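Local coordinates for TRAP dicarboxylate ABC transporter, substrate-binding protein (Roseobacter denitrificans, PDB 4OVQ) that binds beta-D-glucuronate in the cleft between its two lobes and probably delivers it, as a periplasmic solute-binding protein, to a TRAP membrane transporter, at residues N30-V33 against P37-V40; V40-F45 against E234-N239; V166-N171 against G176-L181; E172-M177 against L230-C235. All coordinates share one frame; numbering follows the deposited sequence.

Interaction 1: residues N30-V33 against P37-V40; sequences NIHV and PNTV. With BDP (beta-D-glucopyranuronic acid), chain C.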
loop_
_atom_site.group_PDB
_atom_site.type_symbol
_atom_site.label_atom_id
_atom_site.label_comp_id
_atom_site.label_asym_id
_atom_site.label_seq_id
_atom_site.Cartn_x
_atom_site.Cartn_y
_atom_site.Cartn_z
ATOM N N ASN A 30 -12.422 -2.821 -0.999
ATOM C CA ASN A 30 -11.284 -3.160 -0.159
ATOM C C ASN A 30 -10.843 -4.561 -0.547
ATOM O O ASN A 30 -11.696 -5.440 -0.768
ATOM C CB ASN A 30 -11.697 -3.092 1.331
ATOM C CG ASN A 30 -10.724 -3.821 2.270
ATOM O OD1 ASN A 30 -9.525 -3.676 2.154
ATOM N ND2 ASN A 30 -11.245 -4.588 3.238
ATOM N N ILE A 31 -9.539 -4.809 -0.634
ATOM C CA ILE A 31 -9.045 -6.111 -1.085
ATOM C C ILE A 31 -8.958 -7.157 0.024
ATOM O O ILE A 31 -8.826 -8.347 -0.272
ATOM C CB ILE A 31 -7.669 -5.964 -1.796
ATOM C CG1 ILE A 31 -7.367 -7.106 -2.782
ATOM C CG2 ILE A 31 -6.548 -5.751 -0.800
ATOM C CD1 ILE A 31 -6.308 -6.673 -3.850
ATOM N N HIS A 32 -9.071 -6.739 1.290
ATOM C CA HIS A 32 -8.677 -7.575 2.428
ATOM C C HIS A 32 -9.786 -8.477 2.966
ATOM O O HIS A 32 -10.960 -8.291 2.655
ATOM C CB HIS A 32 -8.027 -6.734 3.534
ATOM C CG HIS A 32 -6.701 -6.192 3.122
ATOM N ND1 HIS A 32 -5.578 -6.988 3.044
ATOM C CD2 HIS A 32 -6.324 -4.958 2.701
ATOM C CE1 HIS A 32 -4.565 -6.269 2.598
ATOM N NE2 HIS A 32 -4.984 -5.032 2.389
ATOM N N VAL A 33 -9.371 -9.426 3.787
ATOM C CA VAL A 33 -10.297 -10.414 4.348
ATOM C C VAL A 33 -10.867 -9.987 5.678
ATOM O O VAL A 33 -10.578 -8.887 6.158
ATOM C CB VAL A 33 -9.593 -11.736 4.535
ATOM C CG1 VAL A 33 -9.075 -12.234 3.196
ATOM C CG2 VAL A 33 -8.471 -11.567 5.520
ATOM N N PRO A 37 -7.242 -5.211 9.646
ATOM C CA PRO A 37 -7.350 -3.834 10.137
ATOM C C PRO A 37 -8.113 -2.953 9.161
ATOM O O PRO A 37 -9.054 -2.255 9.549
ATOM C CB PRO A 37 -5.894 -3.397 10.274
ATOM C CG PRO A 37 -5.197 -4.696 10.702
ATOM C CD PRO A 37 -5.914 -5.784 9.924
ATOM N N ASN A 38 -7.736 -2.999 7.885
ATOM C CA ASN A 38 -8.412 -2.170 6.890
ATOM C C ASN A 38 -9.890 -2.490 6.704
ATOM O O ASN A 38 -10.728 -1.628 6.386
ATOM C CB ASN A 38 -7.742 -2.344 5.523
ATOM C CG ASN A 38 -6.301 -1.953 5.514
ATOM O OD1 ASN A 38 -5.560 -2.192 6.460
ATOM N ND2 ASN A 38 -5.865 -1.378 4.403
ATOM N N THR A 39 -10.216 -3.760 6.827
ATOM C CA THR A 39 -11.559 -4.196 6.672
ATOM C C THR A 39 -12.458 -3.635 7.782
ATOM O O THR A 39 -13.484 -3.016 7.529
ATOM C CB THR A 39 -11.569 -5.727 6.683
ATOM O OG1 THR A 39 -10.737 -6.201 5.594
ATOM C CG2 THR A 39 -12.928 -6.229 6.512
ATOM N N VAL A 40 -12.013 -3.849 9.005
ATOM C CA VAL A 40 -12.757 -3.409 10.197
ATOM C C VAL A 40 -12.855 -1.887 10.154
ATOM O O VAL A 40 -13.922 -1.288 10.429
ATOM C CB VAL A 40 -12.042 -3.874 11.436
ATOM C CG1 VAL A 40 -12.701 -3.288 12.687
ATOM C CG2 VAL A 40 -12.062 -5.403 11.523
HETATM C C1 BDP C . -0.938 -4.978 0.620
HETATM C C2 BDP C . -1.865 -3.818 0.364
HETATM C C3 BDP C . -2.838 -4.256 -0.640
HETATM C C4 BDP C . -2.141 -4.663 -1.895
HETATM C C5 BDP C . -1.147 -5.764 -1.611
HETATM C C6 BDP C . -0.353 -6.196 -2.854
HETATM O O2 BDP C . -2.555 -3.579 1.637
HETATM O O3 BDP C . -3.611 -3.043 -0.973
HETATM O O4 BDP C . -3.138 -5.120 -2.903
HETATM O O5 BDP C . -0.226 -5.375 -0.601
HETATM O O6A BDP C . -0.931 -6.199 -3.980
HETATM O O1 BDP C . 0.063 -4.685 1.551
HETATM O O6B BDP C . 0.785 -6.663 -2.602
#
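Thr-39 turns its hydroxyl toward the loop of residues 30-33 and ties two parts of it together. Its OG1 donates to the backbone O of Val-33 at 2.7 Å, arriving tilted from the carbonyl plane, and accepts from ND2 of Asn-30 at 2.9 Å, a bent bond (140°) that nevertheless lies almost in the amide plane. With chi1 at -59° the hydroxyl sits beside the backbone N of Thr-39, while CG2 takes the position opposite that N. A valine in its place would probably leave the Val-33 carbonyl without its donor and the Asn-30 amide without one of its acceptors, setting the loop freer to shift. The second hold on that amide is His-63, also bonded to Asn-30 ND2. On the other branch, OD1 of Asn-30 curls back to take a weak bond from the backbone N of His-32. The loop leaves strand 25-29, passes the sugar and returns to the first turn of helix 37-52, in the solute-binding fold. His-32, with CG beside its own backbone N, points its ring into the glucuronate cleft, where NE2 donates to O2 of the sugar at 2.9 Å with the acceptor in the ring plane. Ile-31 CG2 lies over one face of this imidazole, toward its rim, and CD1 of Ile-31 comes to 3.7 Å from O4 of the sugar. Near CD2 of the imidazole the amide of Asn-38 approaches obliquely, the two planes 58° apart, while its ND2 bonds to OD1 of Asn-86 and its OD1 to NE2 of Gln-265.

Interaction 2: residues V40-F45 against E234-N239; sequences VAMDKF and ECICIN. With BDP (beta-D-glucopyranuronic acid), chain C.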
loop_
_atom_site.group_PDB
_atom_site.type_symbol
_atom_site.label_atom_id
_atom_site.label_comp_id
_atom_site.label_asym_id
_atom_site.label_seq_id
_atom_site.Cartn_x
_atom_site.Cartn_y
_atom_site.Cartn_z
ATOM N N VAL A 40 -12.013 -3.849 9.005
ATOM C CA VAL A 40 -12.757 -3.409 10.197
ATOM C C VAL A 40 -12.855 -1.887 10.154
ATOM O O VAL A 40 -13.922 -1.288 10.429
ATOM C CB VAL A 40 -12.042 -3.874 11.436
ATOM C CG1 VAL A 40 -12.701 -3.288 12.687
ATOM C CG2 VAL A 40 -12.062 -5.403 11.523
ATOM N N ALA A 41 -11.776 -1.243 9.743
ATOM C CA ALA A 41 -11.761 0.230 9.698
ATOM C C ALA A 41 -12.650 0.809 8.583
ATOM O O ALA A 41 -13.238 1.875 8.765
ATOM C CB ALA A 41 -10.325 0.763 9.575
HETATM N N MSE A 42 -12.711 0.164 7.416
HETATM C CA MSE A 42 -13.617 0.641 6.402
HETATM C C MSE A 42 -15.083 0.430 6.800
HETATM O O MSE A 42 -15.936 1.231 6.436
HETATM C CB MSE A 42 -13.282 -0.008 5.021
HETATM C CG MSE A 42 -11.958 0.470 4.428
HETATM SE SE MSE A 42 -11.975 2.379 4.004
HETATM C CE MSE A 42 -13.037 2.230 2.364
ATOM N N ASP A 43 -15.363 -0.656 7.514
ATOM C CA ASP A 43 -16.703 -0.841 8.086
ATOM C C ASP A 43 -16.999 0.329 9.013
ATOM O O ASP A 43 -18.100 0.892 9.002
ATOM C CB ASP A 43 -16.839 -2.193 8.822
ATOM C CG ASP A 43 -17.007 -3.366 7.863
ATOM O OD1 ASP A 43 -17.440 -3.105 6.722
ATOM O OD2 ASP A 43 -16.686 -4.508 8.261
ATOM N N LYS A 44 -16.005 0.717 9.783
ATOM C CA LYS A 44 -16.177 1.844 10.693
ATOM C C LYS A 44 -16.395 3.165 9.948
ATOM O O LYS A 44 -17.216 4.012 10.364
ATOM C CB LYS A 44 -15.000 1.926 11.662
ATOM C CG LYS A 44 -15.191 3.000 12.768
ATOM C CD LYS A 44 -16.432 2.757 13.673
ATOM C CE LYS A 44 -16.420 1.375 14.315
ATOM N NZ LYS A 44 -17.465 1.216 15.415
ATOM N N PHE A 45 -15.662 3.363 8.854
ATOM C CA PHE A 45 -15.876 4.506 7.999
ATOM C C PHE A 45 -17.314 4.525 7.503
ATOM O O PHE A 45 -17.997 5.552 7.597
ATOM C CB PHE A 45 -14.884 4.505 6.852
ATOM C CG PHE A 45 -15.148 5.570 5.795
ATOM C CD1 PHE A 45 -15.205 6.942 6.134
ATOM C CD2 PHE A 45 -15.320 5.212 4.470
ATOM C CE1 PHE A 45 -15.416 7.918 5.161
ATOM C CE2 PHE A 45 -15.531 6.183 3.475
ATOM C CZ PHE A 45 -15.573 7.543 3.813
ATOM N N GLU A 234 -1.560 3.859 2.627
ATOM C CA GLU A 234 -2.789 3.695 1.891
ATOM C C GLU A 234 -3.674 4.863 2.193
ATOM O O GLU A 234 -3.382 5.682 3.064
ATOM C CB GLU A 234 -3.479 2.371 2.256
ATOM C CG GLU A 234 -2.523 1.179 2.329
ATOM C CD GLU A 234 -3.190 -0.138 2.059
ATOM O OE1 GLU A 234 -4.418 -0.230 2.253
ATOM O OE2 GLU A 234 -2.441 -1.059 1.670
ATOM N N CYS A 235 -4.768 4.957 1.466
ATOM C CA CYS A 235 -5.734 5.979 1.747
ATOM C C CYS A 235 -7.161 5.426 1.717
ATOM O O CYS A 235 -7.408 4.341 1.178
ATOM C CB CYS A 235 -5.582 7.125 0.749
ATOM S SG CYS A 235 -6.070 6.657 -0.944
ATOM N N ILE A 236 -8.072 6.187 2.283
ATOM C CA ILE A 236 -9.473 6.139 1.955
ATOM C C ILE A 236 -9.635 7.161 0.836
ATOM O O ILE A 236 -9.300 8.340 1.066
ATOM C CB ILE A 236 -10.367 6.524 3.174
ATOM C CG1 ILE A 236 -10.072 5.644 4.400
ATOM C CG2 ILE A 236 -11.855 6.471 2.793
ATOM C CD1 ILE A 236 -10.908 5.980 5.607
ATOM N N CYS A 237 -10.134 6.723 -0.334
ATOM C CA CYS A 237 -10.163 7.415 -1.660
ATOM C C CYS A 237 -11.658 7.664 -1.960
ATOM O O CYS A 237 -12.487 6.786 -1.710
ATOM C CB CYS A 237 -9.508 6.557 -2.869
ATOM S SG CYS A 237 -9.137 7.476 -4.268
ATOM N N ILE A 238 -12.006 8.842 -2.466
ATOM C CA ILE A 238 -13.352 9.066 -3.027
ATOM C C ILE A 238 -13.219 9.693 -4.415
ATOM O O ILE A 238 -12.362 10.548 -4.670
ATOM C CB ILE A 238 -14.268 9.967 -2.103
ATOM C CG1 ILE A 238 -15.730 10.000 -2.597
ATOM C CG2 ILE A 238 -13.690 11.362 -1.944
ATOM C CD1 ILE A 238 -16.726 10.580 -1.595
ATOM N N ASN A 239 -14.130 9.291 -5.299
ATOM C CA ASN A 239 -14.286 9.937 -6.585
ATOM C C ASN A 239 -14.524 11.427 -6.366
ATOM O O ASN A 239 -15.412 11.806 -5.597
ATOM C CB ASN A 239 -15.457 9.295 -7.302
ATOM C CG ASN A 239 -15.832 10.030 -8.529
ATOM O OD1 ASN A 239 -16.694 10.925 -8.496
ATOM N ND2 ASN A 239 -15.153 9.713 -9.622
HETATM C C1 BDP C . -0.938 -4.978 0.620
HETATM C C2 BDP C . -1.865 -3.818 0.364
HETATM C C3 BDP C . -2.838 -4.256 -0.640
HETATM C C4 BDP C . -2.141 -4.663 -1.895
HETATM C C5 BDP C . -1.147 -5.764 -1.611
HETATM C C6 BDP C . -0.353 -6.196 -2.854
HETATM O O2 BDP C . -2.555 -3.579 1.637
HETATM O O3 BDP C . -3.611 -3.043 -0.973
HETATM O O4 BDP C . -3.138 -5.120 -2.903
HETATM O O5 BDP C . -0.226 -5.375 -0.601
HETATM O O6A BDP C . -0.931 -6.199 -3.980
HETATM O O1 BDP C . 0.063 -4.685 1.551
HETATM O O6B BDP C . 0.785 -6.663 -2.602
#
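Ile-236 packs against Met-42 and Phe-45, one helical turn apart, and so joins helix 37-52 to strand 234-239 of the mixed five-stranded sheet in one lobe of the solute-binding fold. Its two branches divide the work. CG2 lies over one face of the Phe-45 ring, a CH-pi contact 4.0 Å from the centroid and 22° off the ring normal, displaced toward the rim so that CE2 is the closest ring atom at 3.7 Å. The other branch slides past the selenium of Met-42, running the opposite way, with CG1 and SE 3.8 Å apart. Met-42, a selenomethionine, bends at both chi2 and chi3, and this folding brings SE to the isoleucine although the CB of Met-42 does not aim there. Phe-45 has its CG opposite the backbone N (chi1 172°), which carries the ring out toward the sheet. Around this first shell, Tyr-141 and Ser-261 also touch Ile-236, Met-61 and Ile-84 touch Met-42, and Leu-59 touches Phe-45, leaving the contact buried. Main-chain bonds from Ile-236 to Leu-138 and Ala-139 hold its strand in the sheet. Two residues back, at the cleft end of the same strand, the extended side chain of Glu-234 reaches the glucuronate. Asn-86 bonds OE1 and Asn-88 bonds OE2, positioning the carboxylate, and OE2 accepts a hydrogen bond from the sugar hydroxyl O2 at 2.5 Å.

Interaction 3: residues V166-N171 against G176-L181; sequences VRVMNN and GMIAEL. With BDP (beta-D-glucopyranuronic acid), chain C.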
loop_
_atom_site.group_PDB
_atom_site.type_symbol
_atom_site.label_atom_id
_atom_site.label_comp_id
_atom_site.label_asym_id
_atom_site.label_seq_id
_atom_site.Cartn_x
_atom_site.Cartn_y
_atom_site.Cartn_z
ATOM N N VAL A 166 10.404 -12.769 -8.504
ATOM C CA VAL A 166 9.698 -12.117 -7.393
ATOM C C VAL A 166 8.478 -11.344 -7.900
ATOM O O VAL A 166 8.565 -10.492 -8.771
ATOM C CB VAL A 166 10.612 -11.155 -6.614
ATOM C CG1 VAL A 166 9.867 -10.627 -5.383
ATOM C CG2 VAL A 166 11.960 -11.836 -6.246
ATOM N N ARG A 167 7.314 -11.693 -7.364
ATOM C CA ARG A 167 6.097 -10.977 -7.682
ATOM C C ARG A 167 6.135 -9.606 -7.032
ATOM O O ARG A 167 6.552 -9.447 -5.873
ATOM C CB ARG A 167 4.872 -11.733 -7.180
ATOM C CG ARG A 167 3.511 -11.027 -7.465
ATOM C CD ARG A 167 3.131 -10.077 -6.341
ATOM N NE ARG A 167 1.902 -9.331 -6.591
ATOM C CZ ARG A 167 1.360 -8.503 -5.708
ATOM N NH1 ARG A 167 1.941 -8.352 -4.527
ATOM N NH2 ARG A 167 0.238 -7.857 -6.012
ATOM N N VAL A 168 5.662 -8.642 -7.815
ATOM C CA VAL A 168 5.459 -7.282 -7.341
ATOM C C VAL A 168 4.123 -6.747 -7.782
ATOM O O VAL A 168 3.455 -7.327 -8.641
ATOM C CB VAL A 168 6.559 -6.309 -7.863
ATOM C CG1 VAL A 168 7.898 -6.630 -7.205
ATOM C CG2 VAL A 168 6.696 -6.389 -9.373
HETATM N N MSE A 169 3.711 -5.637 -7.173
HETATM C CA MSE A 169 2.527 -4.914 -7.647
HETATM C C MSE A 169 2.766 -4.281 -8.993
HETATM O O MSE A 169 3.904 -4.214 -9.441
HETATM C CB MSE A 169 2.139 -3.838 -6.645
HETATM C CG MSE A 169 1.673 -4.383 -5.278
HETATM SE SE MSE A 169 0.968 -3.073 -4.041
HETATM C CE MSE A 169 2.656 -2.202 -3.512
ATOM N N ASN A 170 1.667 -3.825 -9.609
ATOM C CA ASN A 170 1.706 -3.237 -10.940
ATOM C C ASN A 170 2.212 -1.775 -10.977
ATOM O O ASN A 170 1.428 -0.844 -11.058
ATOM C CB ASN A 170 0.305 -3.345 -11.539
ATOM C CG ASN A 170 -0.154 -4.782 -11.681
ATOM O OD1 ASN A 170 0.236 -5.485 -12.619
ATOM N ND2 ASN A 170 -0.974 -5.238 -10.754
ATOM N N ASN A 171 3.527 -1.618 -10.899
ATOM C CA ASN A 171 4.191 -0.316 -10.927
ATOM C C ASN A 171 5.624 -0.543 -11.373
ATOM O O ASN A 171 6.350 -1.344 -10.778
ATOM C CB ASN A 171 4.096 0.364 -9.535
ATOM C CG ASN A 171 4.684 1.789 -9.515
ATOM O OD1 ASN A 171 5.567 2.128 -10.312
ATOM N ND2 ASN A 171 4.186 2.621 -8.609
ATOM N N GLY A 176 11.653 -2.341 -11.620
ATOM C CA GLY A 176 13.018 -1.853 -11.498
ATOM C C GLY A 176 13.779 -2.260 -10.246
ATOM O O GLY A 176 14.933 -2.684 -10.293
HETATM N N MSE A 177 13.141 -2.100 -9.098
HETATM C CA MSE A 177 13.722 -2.488 -7.835
HETATM C C MSE A 177 14.211 -3.930 -7.921
HETATM O O MSE A 177 15.309 -4.220 -7.510
HETATM C CB MSE A 177 12.684 -2.335 -6.696
HETATM C CG MSE A 177 13.098 -2.916 -5.357
HETATM SE SE MSE A 177 11.694 -2.855 -4.045
HETATM C CE MSE A 177 10.638 -4.276 -4.695
ATOM N N ILE A 178 13.380 -4.837 -8.427
ATOM C CA ILE A 178 13.768 -6.246 -8.460
ATOM C C ILE A 178 14.910 -6.470 -9.445
ATOM O O ILE A 178 15.874 -7.162 -9.123
ATOM C CB ILE A 178 12.584 -7.177 -8.777
ATOM C CG1 ILE A 178 11.464 -7.005 -7.727
ATOM C CG2 ILE A 178 13.049 -8.641 -8.880
ATOM C CD1 ILE A 178 11.809 -7.527 -6.322
ATOM N N ALA A 179 14.812 -5.860 -10.621
ATOM C CA ALA A 179 15.823 -6.047 -11.663
ATOM C C ALA A 179 17.192 -5.573 -11.162
ATOM O O ALA A 179 18.228 -6.193 -11.475
ATOM C CB ALA A 179 15.403 -5.328 -12.935
ATOM N N GLU A 180 17.217 -4.524 -10.336
ATOM C CA GLU A 180 18.505 -3.998 -9.833
ATOM C C GLU A 180 19.125 -4.851 -8.702
ATOM O O GLU A 180 20.314 -4.707 -8.348
ATOM C CB GLU A 180 18.355 -2.532 -9.399
ATOM C CG GLU A 180 17.873 -1.635 -10.536
ATOM C CD GLU A 180 18.891 -1.514 -11.673
ATOM O OE1 GLU A 180 20.089 -1.763 -11.421
ATOM O OE2 GLU A 180 18.489 -1.194 -12.812
ATOM N N LEU A 181 18.321 -5.753 -8.144
ATOM C CA LEU A 181 18.806 -6.732 -7.201
ATOM C C LEU A 181 19.110 -8.026 -7.941
ATOM O O LEU A 181 19.452 -9.028 -7.321
ATOM C CB LEU A 181 17.766 -6.960 -6.101
ATOM C CG LEU A 181 17.414 -5.730 -5.248
ATOM C CD1 LEU A 181 16.280 -6.049 -4.292
ATOM C CD2 LEU A 181 18.640 -5.256 -4.469
HETATM C C1 BDP C . -0.938 -4.978 0.620
HETATM C C2 BDP C . -1.865 -3.818 0.364
HETATM C C3 BDP C . -2.838 -4.256 -0.640
HETATM C C4 BDP C . -2.141 -4.663 -1.895
HETATM C C5 BDP C . -1.147 -5.764 -1.611
HETATM C C6 BDP C . -0.353 -6.196 -2.854
HETATM O O2 BDP C . -2.555 -3.579 1.637
HETATM O O3 BDP C . -3.611 -3.043 -0.973
HETATM O O4 BDP C . -3.138 -5.120 -2.903
HETATM O O5 BDP C . -0.226 -5.375 -0.601
HETATM O O6A BDP C . -0.931 -6.199 -3.980
HETATM O O1 BDP C . 0.063 -4.685 1.551
HETATM O O6B BDP C . 0.785 -6.663 -2.602
#
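Strand 165-168 and helix 172-180 are the first two elements of a beta-alpha-beta unit completed by strand 184-187, and this contact packs the helix back over the strand it follows. The segments run nearly antiparallel, at 160°, with their axes 9.7 Å apart. Ile-178 does most of the filling: CG1 passes CG1 of Val-168 at 3.6 Å in the opposite sense, while CD1 lies against Val-166, 3.8 Å from its CG1. With CG1 beside the backbone N and the chain bent again at chi2, the isoleucine folds CD1 toward Val-166 and leaves CG1 for Val-168. Phe-148 of strand 146-150 also touches Ile-178. Between the two valines, Arg-167 projects from the other side of the strand, into the ligand cleft. Its chain bends at chi2 and is otherwise extended, presenting the guanidinium edge-on to the glucuronate carboxylate in a two-pronged grip, with NE bonded to the backbone O of Met-188. The main-chain N of Met-169 lies over one guanidinium face, and the selenium of Met-169, a selenomethionine, rests 3.6 Å from C6 of the sugar. A leucine instead of Arg-167 would probably leave the carboxylate without this pair of donors and much of its charge balance. Both prongs are almost straight: NH2 meets O6A at 2.9 Å, and NH1 meets O6B at 2.8 Å with an angle of 178° at the hydrogen.

Interaction 4: residues E172-M177 against L230-C235; sequences ELFTGM and LIIPEC. With BDP (beta-D-glucopyranuronic acid), chain C.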
loop_
_atom_site.group_PDB
_atom_site.type_symbol
_atom_site.label_atom_id
_atom_site.label_comp_id
_atom_site.label_asym_id
_atom_site.label_seq_id
_atom_site.Cartn_x
_atom_site.Cartn_y
_atom_site.Cartn_z
ATOM N N GLU A 172 6.043 0.118 -12.455
ATOM C CA GLU A 172 7.375 -0.135 -13.002
ATOM C C GLU A 172 8.513 0.225 -12.043
ATOM O O GLU A 172 9.650 -0.238 -12.210
ATOM C CB GLU A 172 7.558 0.582 -14.350
ATOM C CG GLU A 172 7.045 -0.234 -15.537
ATOM C CD GLU A 172 8.022 -1.332 -15.992
ATOM O OE1 GLU A 172 9.203 -1.023 -16.280
ATOM O OE2 GLU A 172 7.591 -2.506 -16.069
ATOM N N LEU A 173 8.251 1.046 -11.037
ATOM C CA LEU A 173 9.254 1.258 -9.999
ATOM C C LEU A 173 9.635 -0.053 -9.307
ATOM O O LEU A 173 10.772 -0.250 -8.908
ATOM C CB LEU A 173 8.783 2.247 -8.943
ATOM C CG LEU A 173 9.183 3.697 -9.137
ATOM C CD1 LEU A 173 8.819 4.157 -10.547
ATOM C CD2 LEU A 173 8.498 4.550 -8.062
ATOM N N PHE A 174 8.655 -0.937 -9.136
ATOM C CA PHE A 174 8.893 -2.186 -8.416
ATOM C C PHE A 174 9.568 -3.225 -9.316
ATOM O O PHE A 174 10.380 -4.038 -8.846
ATOM C CB PHE A 174 7.585 -2.753 -7.866
ATOM C CG PHE A 174 6.780 -1.773 -7.059
ATOM C CD1 PHE A 174 7.399 -0.807 -6.259
ATOM C CD2 PHE A 174 5.411 -1.807 -7.110
ATOM C CE1 PHE A 174 6.653 0.079 -5.531
ATOM C CE2 PHE A 174 4.659 -0.902 -6.381
ATOM C CZ PHE A 174 5.273 0.051 -5.619
ATOM N N THR A 175 9.252 -3.189 -10.604
ATOM C CA THR A 175 9.946 -4.062 -11.547
ATOM C C THR A 175 11.413 -3.644 -11.575
ATOM O O THR A 175 12.319 -4.485 -11.539
ATOM C CB THR A 175 9.344 -4.027 -12.972
ATOM O OG1 THR A 175 9.304 -2.686 -13.449
ATOM C CG2 THR A 175 7.967 -4.583 -12.992
ATOM N N GLY A 176 11.653 -2.341 -11.620
ATOM C CA GLY A 176 13.018 -1.853 -11.498
ATOM C C GLY A 176 13.779 -2.260 -10.246
ATOM O O GLY A 176 14.933 -2.684 -10.293
HETATM N N MSE A 177 13.141 -2.100 -9.098
HETATM C CA MSE A 177 13.722 -2.488 -7.835
HETATM C C MSE A 177 14.211 -3.930 -7.921
HETATM O O MSE A 177 15.309 -4.220 -7.510
HETATM C CB MSE A 177 12.684 -2.335 -6.696
HETATM C CG MSE A 177 13.098 -2.916 -5.357
HETATM SE SE MSE A 177 11.694 -2.855 -4.045
HETATM C CE MSE A 177 10.638 -4.276 -4.695
ATOM N N LEU A 230 10.147 -1.205 1.094
ATOM C CA LEU A 230 9.094 -0.269 0.714
ATOM C C LEU A 230 8.246 0.026 1.943
ATOM O O LEU A 230 7.893 -0.917 2.696
ATOM C CB LEU A 230 8.219 -0.874 -0.390
ATOM C CG LEU A 230 8.844 -0.915 -1.798
ATOM C CD1 LEU A 230 8.067 -1.843 -2.737
ATOM C CD2 LEU A 230 8.935 0.486 -2.377
ATOM N N ILE A 231 7.913 1.312 2.130
ATOM C CA ILE A 231 7.015 1.748 3.184
ATOM C C ILE A 231 5.994 2.657 2.493
ATOM O O ILE A 231 6.238 3.827 2.235
ATOM C CB ILE A 231 7.795 2.478 4.297
ATOM C CG1 ILE A 231 8.829 1.535 4.886
ATOM C CG2 ILE A 231 6.851 2.956 5.378
ATOM C CD1 ILE A 231 9.745 2.210 5.945
ATOM N N ILE A 232 4.864 2.050 2.122
ATOM C CA ILE A 232 3.863 2.671 1.271
ATOM C C ILE A 232 2.574 2.866 2.077
ATOM O O ILE A 232 2.073 1.902 2.658
ATOM C CB ILE A 232 3.589 1.752 0.057
ATOM C CG1 ILE A 232 4.885 1.464 -0.701
ATOM C CG2 ILE A 232 2.555 2.370 -0.836
ATOM C CD1 ILE A 232 4.702 0.546 -1.900
ATOM N N PRO A 233 2.034 4.089 2.104
ATOM C CA PRO A 233 0.793 4.319 2.841
ATOM C C PRO A 233 -0.404 3.917 1.994
ATOM O O PRO A 233 -0.288 3.681 0.775
ATOM C CB PRO A 233 0.784 5.838 3.032
ATOM C CG PRO A 233 1.481 6.363 1.829
ATOM C CD PRO A 233 2.567 5.349 1.550
ATOM N N GLU A 234 -1.560 3.859 2.627
ATOM C CA GLU A 234 -2.789 3.695 1.891
ATOM C C GLU A 234 -3.674 4.863 2.193
ATOM O O GLU A 234 -3.382 5.682 3.064
ATOM C CB GLU A 234 -3.479 2.371 2.256
ATOM C CG GLU A 234 -2.523 1.179 2.329
ATOM C CD GLU A 234 -3.190 -0.138 2.059
ATOM O OE1 GLU A 234 -4.418 -0.230 2.253
ATOM O OE2 GLU A 234 -2.441 -1.059 1.670
ATOM N N CYS A 235 -4.768 4.957 1.466
ATOM C CA CYS A 235 -5.734 5.979 1.747
ATOM C C CYS A 235 -7.161 5.426 1.717
ATOM O O CYS A 235 -7.408 4.341 1.178
ATOM C CB CYS A 235 -5.582 7.125 0.749
ATOM S SG CYS A 235 -6.070 6.657 -0.944
HETATM C C1 BDP C . -0.938 -4.978 0.620
HETATM C C2 BDP C . -1.865 -3.818 0.364
HETATM C C3 BDP C . -2.838 -4.256 -0.640
HETATM C C4 BDP C . -2.141 -4.663 -1.895
HETATM C C5 BDP C . -1.147 -5.764 -1.611
HETATM C C6 BDP C . -0.353 -6.196 -2.854
HETATM O O2 BDP C . -2.555 -3.579 1.637
HETATM O O3 BDP C . -3.611 -3.043 -0.973
HETATM O O4 BDP C . -3.138 -5.120 -2.903
HETATM O O5 BDP C . -0.226 -5.375 -0.601
HETATM O O6A BDP C . -0.931 -6.199 -3.980
HETATM O O1 BDP C . 0.063 -4.685 1.551
HETATM O O6B BDP C . 0.785 -6.663 -2.602
#
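Leu-230 and Phe-174 bury the most surface here, joining helix 172-180 of the beta-alpha-beta unit to the connection between strands 223-230 and 234-239, where the chain crosses from one sheet to the other. CD1 of Leu-230 is the shared point: it lies 3.7 Å from CE1 of Phe-174 and 4.0 Å from the selenium of Met-177, one turn further along the helix. CD2 of the same leucine also leans on the ring, 3.9 Å from CE1, so both methyls of the fork are engaged. Phe-174 starts from a CB that does not aim at the connection, but with chi1 at -52° its CG lies beside the backbone N and the ring extends across to it. Met-177, selenomethionine here, is straight through chi2 and turns at chi3; it meets Leu-230 tip to tip. Met-300 adds to the setting of Met-177, and Ser-103 and Met-169 to that of the phenylalanine. All of this is apolar packing, while beyond Pro-233 the same connection enters the strand bearing the sugar-binding Glu-234. Ile-232 closes the far end of the ring, its CD1 coming from the opposite direction to 3.8 Å from CZ of Phe-174.

All four contacts are largely buried, Val-33 in interaction 1 being the one exposed participant. Interactions 1 and 2 share helix 37-52 and interactions 3 and 4 share helix 172-180; the first and third lie on opposite sides of the chain's centre, their segments about 7 Å apart at the nearest atoms, and all four reach the sugar. Strand 234-239 links interactions 2 and 4 through Glu-234 and Cys-235; the carboxylate of Glu-234 also lies close to Asn-38 of interaction 1. Chemistry follows place: interaction 1 is held by side-chain hydrogen bonds at the cleft, whereas 2, 3 and 4 pack aliphatic, selenomethionine and, in 2 and 4, phenylalanine side chains.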